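Local atomic coordinates of flagellar assembly factor FliW (Geobacillus thermodenitrificans, PDB entry 5DMD), a protein that probably binds the translational regulator CsrA and stops it from repressing flagellin synthesis, and takes part in flagellum assembly. Residues I26-V36 against L48-F58; T106-V114 against G122-T130. The protein carries 1 engineered substitution. One frame throughout, in Å; residues are numbered along the deposited sequence.

Overall arrangement
Both contacts belong to one antiparallel sheet. Contact 1 joins neighbouring strands 34-39 and 45-50 of a hairpin and the loops next to them; contact 2 does the same for strands 106-116 and 121-124, later in the chain. In the pairing order of the sheet, strands 57-61 and 90-97 come between the two hairpins. The centres of the contacts lie about 16 Å apart, yet the two meet directly through side chains. Leu48 CD2 of contact 1 packs on Ile113 CD1 of contact 2 at 4.0 Å, and Pro27 CG sits 4.2 Å from Ile126 CD1. Closer still, Pro27 CD packs 3.4 Å from Gln124 OE1, an apolar ring against a polar atom.

Contact 1: residues I26-V36 against L48-F58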
ATOM      1  N   ILE A  26      -4.604   4.423   9.270  1.00 14.04           N
ATOM      2  CA  ILE A  26      -3.481   3.502   9.116  1.00 14.17           C
ATOM      3  C   ILE A  26      -2.683   3.530  10.414  1.00 12.91           C
ATOM      4  O   ILE A  26      -2.739   4.529  11.150  1.00 14.24           O
ATOM      5  CB  ILE A  26      -2.608   3.839   7.896  1.00 15.90           C
ATOM      6  CG1 ILE A  26      -2.089   5.273   7.993  1.00 19.61           C
ATOM      7  CG2 ILE A  26      -3.402   3.631   6.595  1.00 19.91           C
ATOM      8  CD1 ILE A  26      -1.202   5.670   6.846  1.00 22.95           C
ATOM      9  N   PRO A  27      -1.965   2.459  10.756  1.00 13.48           N
ATOM     10  CA  PRO A  27      -1.165   2.463  11.985  1.00 15.05           C
ATOM     11  C   PRO A  27      -0.239   3.669  12.021  1.00 14.53           C
ATOM     12  O   PRO A  27       0.443   3.983  11.043  1.00 17.57           O
ATOM     13  CB  PRO A  27      -0.372   1.152  11.884  1.00 17.74           C
ATOM     14  CG  PRO A  27      -1.256   0.268  11.059  1.00 19.02           C
ATOM     15  CD  PRO A  27      -1.873   1.177  10.035  1.00 12.72           C
ATOM     16  N   GLY A  28      -0.247   4.370  13.149  1.00 13.44           N
ATOM     17  CA  GLY A  28       0.483   5.596  13.309  1.00 18.13           C
ATOM     18  C   GLY A  28      -0.328   6.836  13.016  1.00 20.02           C
ATOM     19  O   GLY A  28       0.014   7.914  13.515  1.00 20.11           O
ATOM     20  N   PHE A  29      -1.410   6.708  12.233  1.00 14.69           N
ATOM     21  CA  PHE A  29      -2.180   7.850  11.752  1.00 14.99           C
ATOM     22  C   PHE A  29      -3.650   7.446  11.690  1.00 14.41           C
ATOM     23  O   PHE A  29      -4.241   7.334  10.620  1.00 15.82           O
ATOM     24  CB  PHE A  29      -1.691   8.353  10.391  1.00 18.77           C
ATOM     25  CG  PHE A  29      -0.248   8.740  10.386  1.00 19.84           C
ATOM     26  CD1 PHE A  29       0.141  10.000  10.814  1.00 26.63           C
ATOM     27  CD2 PHE A  29       0.719   7.837   9.994  1.00 26.46           C
ATOM     28  CE1 PHE A  29       1.476  10.360  10.833  1.00 31.75           C
ATOM     29  CE2 PHE A  29       2.056   8.185  10.011  1.00 30.56           C
ATOM     30  CZ  PHE A  29       2.436   9.451  10.428  1.00 34.31           C
ATOM     31  N   LEU A  30      -4.246   7.205  12.860  1.00 16.47           N
ATOM     32  CA  LEU A  30      -5.626   6.725  12.893  1.00 16.16           C
ATOM     33  C   LEU A  30      -6.608   7.731  12.317  1.00 15.71           C
ATOM     34  O   LEU A  30      -7.693   7.339  11.883  1.00 17.71           O
ATOM     35  CB  LEU A  30      -6.044   6.392  14.323  1.00 18.90           C
ATOM     36  CG  LEU A  30      -5.101   5.440  15.053  1.00 14.65           C
ATOM     37  CD1 LEU A  30      -5.667   5.150  16.433  1.00 20.60           C
ATOM     38  CD2 LEU A  30      -4.919   4.158  14.294  1.00 18.21           C
ATOM     39  N   GLU A  31      -6.247   9.010  12.298  1.00 18.07           N
ATOM     40  CA  GLU A  31      -7.125  10.075  11.835  1.00 16.47           C
ATOM     41  C   GLU A  31      -7.141  10.182  10.322  1.00 19.82           C
ATOM     42  O   GLU A  31      -7.983  10.900   9.773  1.00 24.29           O
ATOM     43  CB  GLU A  31      -6.605  11.387  12.427  1.00 23.42           C
ATOM     44  CG  GLU A  31      -5.271  11.845  11.812  1.00 41.41           C
ATOM     45  CD  GLU A  31      -4.042  11.159  12.426  1.00 22.21           C
ATOM     46  OE1 GLU A  31      -4.109  10.709  13.588  1.00 40.95           O
ATOM     47  OE2 GLU A  31      -3.003  11.081  11.740  1.00 36.27           O
ATOM     48  N   GLU A  32      -6.232   9.486   9.642  1.00 17.70           N
ATOM     49  CA  GLU A  32      -6.121   9.538   8.187  1.00 15.70           C
ATOM     50  C   GLU A  32      -6.986   8.436   7.593  1.00 17.56           C
ATOM     51  O   GLU A  32      -6.549   7.297   7.406  1.00 18.73           O
ATOM     52  CB  GLU A  32      -4.656   9.437   7.776  1.00 19.42           C
ATOM     53  CG  GLU A  32      -3.830  10.610   8.260  1.00 18.28           C
ATOM     54  CD  GLU A  32      -4.048  11.861   7.405  1.00 25.04           C
ATOM     55  OE1 GLU A  32      -4.616  11.746   6.293  1.00 22.37           O
ATOM     56  OE2 GLU A  32      -3.625  12.953   7.834  1.00 27.12           O
ATOM     57  N   LYS A  33      -8.234   8.789   7.288  1.00 15.70           N
ATOM     58  CA  LYS A  33      -9.237   7.827   6.866  1.00 15.41           C
ATOM     59  C   LYS A  33      -9.610   7.921   5.394  1.00 16.05           C
ATOM     60  O   LYS A  33     -10.448   7.138   4.937  1.00 16.76           O
ATOM     61  CB  LYS A  33     -10.491   7.944   7.739  1.00 19.64           C
ATOM     62  CG  LYS A  33     -10.217   7.670   9.225  1.00 21.67           C
ATOM     63  CD  LYS A  33     -11.520   7.494   9.996  1.00 21.84           C
ATOM     64  CE  LYS A  33     -11.288   7.509  11.502  1.00 25.35           C
ATOM     65  NZ  LYS A  33     -10.386   6.416  11.963  1.00 27.41           N
ATOM     66  N   GLN A  34      -9.016   8.844   4.635  1.00 15.47           N
ATOM     67  CA  GLN A  34      -9.364   9.049   3.235  1.00 17.20           C
ATOM     68  C   GLN A  34      -8.090   9.128   2.413  1.00 18.60           C
ATOM     69  O   GLN A  34      -7.243  10.000   2.658  1.00 15.80           O
ATOM     70  CB  GLN A  34     -10.173  10.330   3.058  1.00 14.47           C
ATOM     71  CG  GLN A  34     -11.587  10.232   3.585  1.00 22.64           C
ATOM     72  CD  GLN A  34     -12.208  11.594   3.798  1.00 40.38           C
ATOM     73  OE1 GLN A  34     -13.255  11.901   3.236  1.00 35.66           O
ATOM     74  NE2 GLN A  34     -11.561  12.420   4.608  1.00 42.59           N
ATOM     75  N   PHE A  35      -7.962   8.230   1.437  1.00 14.85           N
ATOM     76  CA  PHE A  35      -6.808   8.192   0.552  1.00 13.60           C
ATOM     77  C   PHE A  35      -7.260   8.047  -0.892  1.00 17.42           C
ATOM     78  O   PHE A  35      -8.340   7.531  -1.193  1.00 16.30           O
ATOM     79  CB  PHE A  35      -5.901   6.996   0.882  1.00 15.08           C
ATOM     80  CG  PHE A  35      -5.125   7.157   2.145  1.00 14.37           C
ATOM     81  CD1 PHE A  35      -5.669   6.793   3.371  1.00 16.58           C
ATOM     82  CD2 PHE A  35      -3.832   7.659   2.111  1.00 15.59           C
ATOM     83  CE1 PHE A  35      -4.928   6.950   4.547  1.00 17.19           C
ATOM     84  CE2 PHE A  35      -3.097   7.826   3.274  1.00 18.09           C
ATOM     85  CZ  PHE A  35      -3.643   7.466   4.494  1.00 17.07           C
ATOM     86  N   VAL A  36      -6.411   8.500  -1.793  1.00 14.35           N
ATOM     87  CA  VAL A  36      -6.578   8.230  -3.213  0.58 14.06           C
ATOM     88  C   VAL A  36      -5.316   7.531  -3.694  1.00 15.96           C
ATOM     89  O   VAL A  36      -4.227   7.734  -3.145  1.00 18.84           O
ATOM     90  CB  VAL A  36      -6.874   9.514  -4.031  0.58 15.81           C
ATOM     91  CG1 VAL A  36      -5.779  10.555  -3.839  0.58 12.24           C
ATOM     92  CG2 VAL A  36      -7.080   9.208  -5.507  0.58 35.56           C
ATOM     93  N   LEU A  48      -0.083   5.992  -2.473  1.00 14.79           N
ATOM     94  CA  LEU A  48      -1.201   6.051  -1.534  1.00 13.08           C
ATOM     95  C   LEU A  48      -1.187   7.450  -0.924  1.00 16.62           C
ATOM     96  O   LEU A  48      -0.390   7.738  -0.032  1.00 15.23           O
ATOM     97  CB  LEU A  48      -1.038   4.964  -0.472  1.00 14.54           C
ATOM     98  CG  LEU A  48      -2.163   4.870   0.557  1.00 12.74           C
ATOM     99  CD1 LEU A  48      -3.466   4.432  -0.111  1.00 16.74           C
ATOM    100  CD2 LEU A  48      -1.757   3.917   1.679  1.00 19.00           C
ATOM    101  N   GLN A  49      -2.071   8.327  -1.409  1.00 13.69           N
ATOM    102  CA  GLN A  49      -2.023   9.759  -1.112  1.00 14.74           C
ATOM    103  C   GLN A  49      -3.166  10.154  -0.188  1.00 13.34           C
ATOM    104  O   GLN A  49      -4.338   9.976  -0.535  1.00 14.97           O
ATOM    105  CB  GLN A  49      -2.129  10.559  -2.412  1.00 13.89           C
ATOM    106  CG  GLN A  49      -2.213  12.066  -2.218  1.00 12.15           C
ATOM    107  CD  GLN A  49      -0.920  12.656  -1.694  1.00 14.43           C
ATOM    108  OE1 GLN A  49       0.135  12.538  -2.319  1.00 15.07           O
ATOM    109  NE2 GLN A  49      -0.992  13.267  -0.514  1.00 16.01           N
ATOM    110  N   SER A  50      -2.834  10.712   0.973  1.00 14.69           N
ATOM    111  CA  SER A  50      -3.862  11.251   1.850  1.00 13.88           C
ATOM    112  C   SER A  50      -4.573  12.423   1.182  1.00 14.82           C
ATOM    113  O   SER A  50      -3.942  13.299   0.586  1.00 16.08           O
ATOM    114  CB  SER A  50      -3.229  11.744   3.152  1.00 14.78           C
ATOM    115  OG  SER A  50      -4.178  12.497   3.886  1.00 16.98           O
ATOM    116  N   VAL A  51      -5.904  12.449   1.306  1.00 14.37           N
ATOM    117  CA  VAL A  51      -6.727  13.555   0.815  1.00 15.39           C
ATOM    118  C   VAL A  51      -6.682  14.766   1.731  1.00 18.12           C
ATOM    119  O   VAL A  51      -7.052  15.869   1.313  1.00 20.34           O
ATOM    120  CB  VAL A  51      -8.147  12.976   0.652  1.00 21.53           C
ATOM    121  CG1 VAL A  51      -9.181  14.051   0.340  1.00 27.08           C
ATOM    122  CG2 VAL A  51      -8.156  11.917  -0.410  1.00 18.90           C
ATOM    123  N   ASN A  52      -6.197  14.602   2.962  1.00 16.41           N
ATOM    124  CA  ASN A  52      -6.170  15.692   3.924  1.00 20.74           C
ATOM    125  C   ASN A  52      -4.776  16.213   4.233  1.00 21.59           C
ATOM    126  O   ASN A  52      -4.649  17.368   4.648  1.00 28.85           O
ATOM    127  CB  ASN A  52      -6.828  15.246   5.237  1.00 22.42           C
ATOM    128  CG  ASN A  52      -8.281  14.913   5.054  1.00 25.88           C
ATOM    129  OD1 ASN A  52      -9.097  15.802   4.818  1.00 27.05           O
ATOM    130  ND2 ASN A  52      -8.618  13.628   5.144  1.00 24.28           N
ATOM    131  N   THR A  53      -3.736  15.403   4.043  1.00 18.30           N
ATOM    132  CA  THR A  53      -2.372  15.750   4.437  1.00 16.96           C
ATOM    133  C   THR A  53      -1.441  15.534   3.248  1.00 16.32           C
ATOM    134  O   THR A  53      -1.054  14.388   2.962  1.00 17.52           O
ATOM    135  CB  THR A  53      -1.927  14.886   5.613  1.00 21.75           C
ATOM    136  OG1 THR A  53      -2.871  15.013   6.679  1.00 27.19           O
ATOM    137  CG2 THR A  53      -0.562  15.337   6.114  1.00 26.95           C
ATOM    138  N   PRO A  54      -1.056  16.603   2.539  1.00 16.52           N
ATOM    139  CA  PRO A  54      -0.268  16.419   1.307  1.00 17.90           C
ATOM    140  C   PRO A  54       1.006  15.605   1.479  1.00 23.47           C
ATOM    141  O   PRO A  54       1.346  14.808   0.597  1.00 21.65           O
ATOM    142  CB  PRO A  54       0.027  17.864   0.865  1.00 19.64           C
ATOM    143  CG  PRO A  54      -1.123  18.655   1.403  1.00 21.81           C
ATOM    144  CD  PRO A  54      -1.506  17.997   2.710  1.00 16.89           C
ATOM    145  N   ALA A  55       1.727  15.776   2.589  1.00 20.60           N
ATOM    146  CA  ALA A  55       3.006  15.091   2.739  1.00 26.10           C
ATOM    147  C   ALA A  55       2.848  13.596   2.982  1.00 23.97           C
ATOM    148  O   ALA A  55       3.829  12.852   2.857  1.00 23.60           O
ATOM    149  CB  ALA A  55       3.827  15.730   3.863  1.00 29.57           C
ATOM    150  N   LEU A  56       1.645  13.138   3.330  1.00 19.64           N
ATOM    151  CA  LEU A  56       1.422  11.726   3.625  1.00 18.29           C
ATOM    152  C   LEU A  56       1.118  11.019   2.308  1.00 20.75           C
ATOM    153  O   LEU A  56      -0.040  10.843   1.925  1.00 22.33           O
ATOM    154  CB  LEU A  56       0.281  11.562   4.620  1.00 24.95           C
ATOM    155  CG  LEU A  56       0.341  10.280   5.453  1.00 29.99           C
ATOM    156  CD1 LEU A  56       1.747  10.089   6.011  1.00 37.81           C
ATOM    157  CD2 LEU A  56      -0.689  10.288   6.568  1.00 32.72           C
ATOM    158  N   GLY A  57       2.172  10.619   1.601  1.00 16.06           N
ATOM    159  CA  GLY A  57       2.033   9.882   0.363  1.00 18.75           C
ATOM    160  C   GLY A  57       3.036   8.749   0.265  1.00 20.86           C
ATOM    161  O   GLY A  57       4.233   8.985   0.075  1.00 25.92           O
ATOM    162  N   PHE A  58       2.562   7.515   0.391  1.00 15.76           N
ATOM    163  CA  PHE A  58       3.430   6.340   0.418  1.00 15.31           C
ATOM    164  C   PHE A  58       3.586   5.725  -0.967  1.00 15.66           C
ATOM    165  O   PHE A  58       2.647   5.719  -1.771  1.00 17.05           O
ATOM    166  CB  PHE A  58       2.858   5.291   1.376  1.00 20.46           C
ATOM    167  CG  PHE A  58       2.615   5.809   2.766  1.00 19.42           C
ATOM    168  CD1 PHE A  58       1.401   6.385   3.112  1.00 22.46           C
ATOM    169  CD2 PHE A  58       3.604   5.705   3.734  1.00 22.76           C
ATOM    170  CE1 PHE A  58       1.184   6.866   4.400  1.00 30.70           C
ATOM    171  CE2 PHE A  58       3.392   6.177   5.028  1.00 23.40           C
ATOM    172  CZ  PHE A  58       2.185   6.756   5.360  1.00 25.11           C
TER
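Glu32 offers both carboxylate oxygens to hydroxyls of residues 48-58. Ser50 OG donates to Glu32 OE1 at 2.6 Å, on the syn side but 31° out of the carboxylate plane, and Thr53 OG1 donates to Glu32 OE2 over a very short 2.5 Å. A bend at chi2 (-77°) brings the glutamate's carboxylate to these hydroxyls, with its CG against Leu56 CD2 at 3.6 Å. Ser50 OG also accepts from the backbone N of Asn52 and of Thr53, forming an ST turn and an ST motif just where the strand gives way to the loop. Replacing this serine by an alanine would probably leave Glu32 OE1 without its donor and both amides without their acceptor, setting the carboxylate freer to turn.

The strands themselves form an antiparallel hairpin: Val36 and Gln49 are a hydrogen-bonded pair, with Val36 N to Gln49 O and Gln49 N to Val36 O both 2.8 Å, and Phe35 faces Ser50 in the adjoining non-hydrogen-bonded pair. Here the packing is tight. The buried Phe35 ring has Leu48 CG obliquely against its CD2 at 3.6 Å, while Phe22 meets it edge-to-face. Within residues 48-58, Gln49 NE2 donates to both Ser50 O and Pro54 O, tying the loop to the strand, and its OE1 accepts from Lys7 N. With CG1 between the backbone N and the carbonyl carbon (chi1 57°), Ile26 brings CD1 to Phe58 CE1 at 3.6 Å.

Toward solvent the fit is looser: Leu56 CD2 lies 4.1 Å from Phe29 CG, over one face of a partly exposed ring.

Contact 2: residues T106-V114 against G122-T130; sequences TANLQAPIV and GKQVILTNT
Gln124 lies across residues 111-113 with its chain stretched out, CG opposite the backbone N (chi1 180°). Its CB touches Ile113 CD1 at 3.7 Å; its CG passes Ala111 O and Pro112 O; its CD still has Ile113 CD1 beside it. At the tip, NE2 gives Ala111 O an almost straight hydrogen bond of 3.0 Å (178° at the hydrogen), while OE1 lies against Pro27 CD. A glutamine suits this place because its methylenes can pack on isoleucine while its amide serves a carbonyl.

The backbones pair as an antiparallel hairpin, through Val114 N to Lys123 O at 2.9 Å and Val125 N to Pro112 O, and the pairing runs on past the strands to Leu127 N and Gln110 O, also 2.9 Å. Pro112 has no N-H to offer Val125 O; its ring CD lies 3.2 Å from Val125 O and also packs on Leu127 CD1. The small Ala111 brings its CA within 3.0 Å of Val125 O, a CA-H...O contact.

Val114 CG2 meets Val125 CG2, and around this pair Val114 rests on Leu92 of strand 90-97 and Val125 on Thr78 of helix 76-81, where Lys123 NZ also bonds to Thr78 and Gln81.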
ATOM      1  N   THR A 106      13.607  -1.531  -0.424  1.00 18.16           N
ATOM      2  CA  THR A 106      12.980  -2.679   0.212  1.00 18.85           C
ATOM      3  C   THR A 106      11.474  -2.483   0.291  1.00 16.15           C
ATOM      4  O   THR A 106      10.961  -1.374   0.143  1.00 15.49           O
ATOM      5  CB  THR A 106      13.527  -2.909   1.627  1.00 18.59           C
ATOM      6  OG1 THR A 106      13.284  -1.751   2.436  1.00 20.22           O
ATOM      7  CG2 THR A 106      15.021  -3.189   1.580  1.00 18.63           C
ATOM      8  N   ALA A 107      10.777  -3.587   0.545  1.00 14.39           N
ATOM      9  CA  ALA A 107       9.340  -3.587   0.781  1.00 16.71           C
ATOM     10  C   ALA A 107       9.029  -4.206   2.140  1.00 13.72           C
ATOM     11  O   ALA A 107       9.716  -5.124   2.593  1.00 16.29           O
ATOM     12  CB  ALA A 107       8.621  -4.400  -0.297  1.00 15.49           C
ATOM     13  N   ASN A 108       7.975  -3.701   2.788  1.00 15.33           N
ATOM     14  CA  ASN A 108       7.476  -4.281   4.036  1.00 15.87           C
ATOM     15  C   ASN A 108       6.410  -5.314   3.685  1.00 16.22           C
ATOM     16  O   ASN A 108       5.243  -4.975   3.475  1.00 16.05           O
ATOM     17  CB  ASN A 108       6.943  -3.203   4.982  1.00 14.23           C
ATOM     18  CG  ASN A 108       6.543  -3.766   6.343  1.00 17.63           C
ATOM     19  OD1 ASN A 108       6.242  -4.953   6.474  1.00 20.29           O
ATOM     20  ND2 ASN A 108       6.566  -2.922   7.369  1.00 17.55           N
ATOM     21  N   LEU A 109       6.819  -6.587   3.621  1.00 14.48           N
ATOM     22  CA  LEU A 109       5.890  -7.671   3.328  1.00 16.20           C
ATOM     23  C   LEU A 109       5.057  -8.084   4.538  1.00 15.50           C
ATOM     24  O   LEU A 109       4.050  -8.790   4.371  1.00 15.54           O
ATOM     25  CB  LEU A 109       6.656  -8.871   2.760  1.00 17.52           C
ATOM     26  CG  LEU A 109       7.470  -8.579   1.500  1.00 17.20           C
ATOM     27  CD1 LEU A 109       8.059  -9.874   0.964  1.00 15.90           C
ATOM     28  CD2 LEU A 109       6.623  -7.881   0.445  1.00 14.46           C
ATOM     29  N   GLN A 110       5.425  -7.641   5.744  1.00 15.29           N
ATOM     30  CA  GLN A 110       4.638  -7.963   6.929  1.00 16.85           C
ATOM     31  C   GLN A 110       3.338  -7.177   7.008  1.00 21.62           C
ATOM     32  O   GLN A 110       2.401  -7.631   7.673  1.00 18.53           O
ATOM     33  CB  GLN A 110       5.454  -7.691   8.200  1.00 23.30           C
ATOM     34  CG  GLN A 110       4.832  -8.266   9.467  1.00 28.76           C
ATOM     35  CD  GLN A 110       5.440  -7.697  10.743  1.00 39.96           C
ATOM     36  OE1 GLN A 110       6.505  -7.083  10.721  1.00 27.91           O
ATOM     37  NE2 GLN A 110       4.765  -7.916  11.865  1.00 55.41           N
ATOM     38  N   ALA A 111       3.246  -6.019   6.355  1.00 14.05           N
ATOM     39  CA  ALA A 111       2.136  -5.088   6.572  1.00 13.60           C
ATOM     40  C   ALA A 111       1.556  -4.599   5.252  1.00 14.54           C
ATOM     41  O   ALA A 111       1.631  -3.408   4.930  1.00 12.83           O
ATOM     42  CB  ALA A 111       2.565  -3.921   7.460  1.00 13.74           C
ATOM     43  N   PRO A 112       0.909  -5.481   4.495  1.00 13.19           N
ATOM     44  CA  PRO A 112       0.324  -5.067   3.217  1.00 13.63           C
ATOM     45  C   PRO A 112      -0.877  -4.142   3.372  1.00 12.60           C
ATOM     46  O   PRO A 112      -1.596  -4.157   4.383  1.00 14.44           O
ATOM     47  CB  PRO A 112      -0.098  -6.398   2.575  1.00 14.00           C
ATOM     48  CG  PRO A 112      -0.402  -7.269   3.735  1.00 14.15           C
ATOM     49  CD  PRO A 112       0.626  -6.900   4.791  1.00 14.61           C
ATOM     50  N   ILE A 113      -1.080  -3.329   2.337  1.00 13.10           N
ATOM     51  CA  ILE A 113      -2.307  -2.556   2.143  1.00 12.45           C
ATOM     52  C   ILE A 113      -3.302  -3.436   1.392  1.00 12.53           C
ATOM     53  O   ILE A 113      -2.997  -3.942   0.305  1.00 15.03           O
ATOM     54  CB  ILE A 113      -2.018  -1.272   1.346  1.00 12.06           C
ATOM     55  CG1 ILE A 113      -1.033  -0.353   2.090  1.00 13.15           C
ATOM     56  CG2 ILE A 113      -3.322  -0.536   1.010  1.00 15.39           C
ATOM     57  CD1 ILE A 113      -1.626   0.302   3.326  1.00 15.33           C
ATOM     58  N   VAL A 114      -4.502  -3.587   1.944  1.00 11.95           N
ATOM     59  CA  VAL A 114      -5.526  -4.474   1.406  1.00 12.44           C
ATOM     60  C   VAL A 114      -6.747  -3.625   1.109  1.00 13.26           C
ATOM     61  O   VAL A 114      -7.262  -2.950   2.006  1.00 13.59           O
ATOM     62  CB  VAL A 114      -5.885  -5.577   2.414  1.00 15.63           C
ATOM     63  CG1 VAL A 114      -6.958  -6.490   1.841  1.00 15.45           C
ATOM     64  CG2 VAL A 114      -4.631  -6.349   2.825  1.00 18.35           C
ATOM     65  N   GLY A 122     -10.347   0.190   2.688  1.00 12.97           N
ATOM     66  CA  GLY A 122      -8.953  -0.195   2.811  1.00 12.29           C
ATOM     67  C   GLY A 122      -8.536  -0.415   4.254  1.00 12.81           C
ATOM     68  O   GLY A 122      -9.139   0.114   5.186  1.00 13.37           O
ATOM     69  N   LYS A 123      -7.478  -1.208   4.415  1.00 13.02           N
ATOM     70  CA  LYS A 123      -6.867  -1.438   5.715  1.00 12.37           C
ATOM     71  C   LYS A 123      -5.398  -1.754   5.496  1.00 14.59           C
ATOM     72  O   LYS A 123      -5.046  -2.418   4.518  1.00 14.72           O
ATOM     73  CB  LYS A 123      -7.534  -2.626   6.428  1.00 13.87           C
ATOM     74  CG  LYS A 123      -6.961  -2.960   7.813  1.00 16.13           C
ATOM     75  CD  LYS A 123      -7.765  -4.068   8.491  1.00 17.31           C
ATOM     76  CE  LYS A 123      -7.201  -4.375   9.871  1.00 18.20           C
ATOM     77  NZ  LYS A 123      -7.910  -5.524  10.514  1.00 18.93           N
ATOM     78  N   GLN A 124      -4.535  -1.280   6.396  1.00 11.35           N
ATOM     79  CA  GLN A 124      -3.178  -1.812   6.470  1.00 16.14           C
ATOM     80  C   GLN A 124      -3.163  -2.913   7.518  1.00 16.35           C
ATOM     81  O   GLN A 124      -3.394  -2.647   8.705  1.00 15.92           O
ATOM     82  CB  GLN A 124      -2.128  -0.747   6.797  1.00 16.03           C
ATOM     83  CG  GLN A 124      -0.731  -1.363   6.860  1.00 14.51           C
ATOM     84  CD  GLN A 124       0.395  -0.352   6.842  1.00 16.46           C
ATOM     85  OE1 GLN A 124       0.267   0.753   7.380  1.00 18.76           O
ATOM     86  NE2 GLN A 124       1.507  -0.724   6.224  1.00 14.17           N
ATOM     87  N   VAL A 125      -2.897  -4.143   7.083  1.00 16.04           N
ATOM     88  CA  VAL A 125      -2.983  -5.327   7.928  1.00 18.19           C
ATOM     89  C   VAL A 125      -1.573  -5.681   8.367  1.00 17.19           C
ATOM     90  O   VAL A 125      -0.667  -5.768   7.532  1.00 22.47           O
ATOM     91  CB  VAL A 125      -3.603  -6.495   7.143  1.00 18.87           C
ATOM     92  CG1 VAL A 125      -3.612  -7.772   7.982  1.00 24.34           C
ATOM     93  CG2 VAL A 125      -4.995  -6.134   6.630  1.00 18.64           C
ATOM     94  N   ILE A 126      -1.378  -5.890   9.665  1.00 19.81           N
ATOM     95  CA  ILE A 126      -0.091  -6.313  10.202  1.00 19.77           C
ATOM     96  C   ILE A 126      -0.188  -7.814  10.444  1.00 23.49           C
ATOM     97  O   ILE A 126      -0.927  -8.262  11.329  1.00 33.30           O
ATOM     98  CB  ILE A 126       0.270  -5.558  11.488  1.00 19.48           C
ATOM     99  CG1 ILE A 126       0.318  -4.057  11.225  1.00 18.69           C
ATOM    100  CG2 ILE A 126       1.639  -5.992  11.984  1.00 22.95           C
ATOM    101  CD1 ILE A 126       0.542  -3.223  12.472  1.00 23.25           C
ATOM    102  N   LEU A 127       0.558  -8.589   9.659  1.00 22.98           N
ATOM    103  CA  LEU A 127       0.506 -10.046   9.732  1.00 33.90           C
ATOM    104  C   LEU A 127       1.368 -10.521  10.896  1.00 43.21           C
ATOM    105  O   LEU A 127       2.559 -10.203  10.959  1.00 33.60           O
ATOM    106  CB  LEU A 127       1.005 -10.641   8.416  1.00 30.68           C
ATOM    107  CG  LEU A 127       0.320 -10.118   7.151  1.00 26.83           C
ATOM    108  CD1 LEU A 127       1.058 -10.572   5.903  1.00 27.98           C
ATOM    109  CD2 LEU A 127      -1.130 -10.575   7.100  1.00 36.85           C
ATOM    110  N   THR A 128       0.773 -11.289  11.809  1.00 65.09           N
ATOM    111  CA  THR A 128       1.437 -11.695  13.043  1.00 71.82           C
ATOM    112  C   THR A 128       1.902 -13.145  13.038  1.00 74.75           C
ATOM    113  O   THR A 128       2.650 -13.540  13.939  1.00 76.68           O
ATOM    114  CB  THR A 128       0.494 -11.495  14.237  1.00 72.70           C
ATOM    115  OG1 THR A 128      -0.735 -12.190  13.996  1.00 67.06           O
ATOM    116  CG2 THR A 128       0.199 -10.018  14.444  1.00 67.44           C
ATOM    117  N   ASN A 129       1.485 -13.944  12.058  1.00 74.15           N
ATOM    118  CA  ASN A 129       1.677 -15.388  12.084  1.00 81.39           C
ATOM    119  C   ASN A 129       2.703 -15.869  11.065  1.00 73.17           C
ATOM    120  O   ASN A 129       2.748 -17.065  10.760  1.00 80.88           O
ATOM    121  CB  ASN A 129       0.340 -16.084  11.829  1.00 84.65           C
ATOM    122  CG  ASN A 129      -0.396 -15.501  10.630  1.00 83.93           C
ATOM    123  OD1 ASN A 129      -1.021 -14.445  10.726  1.00 79.83           O
ATOM    124  ND2 ASN A 129      -0.310 -16.182   9.491  1.00 86.92           N
ATOM    125  N   THR A 130       3.533 -14.975  10.536  1.00 60.27           N
ATOM    126  CA  THR A 130       4.194 -15.247   9.270  1.00 63.09           C
ATOM    127  C   THR A 130       5.703 -15.026   9.327  1.00 42.84           C
ATOM    128  O   THR A 130       6.253 -14.467  10.278  1.00 42.29           O
ATOM    129  CB  THR A 130       3.543 -14.448   8.131  1.00 52.61           C
ATOM    130  OG1 THR A 130       3.602 -15.204   6.915  1.00 57.56           O
ATOM    131  CG2 THR A 130       4.215 -13.098   7.963  1.00 39.32           C
TER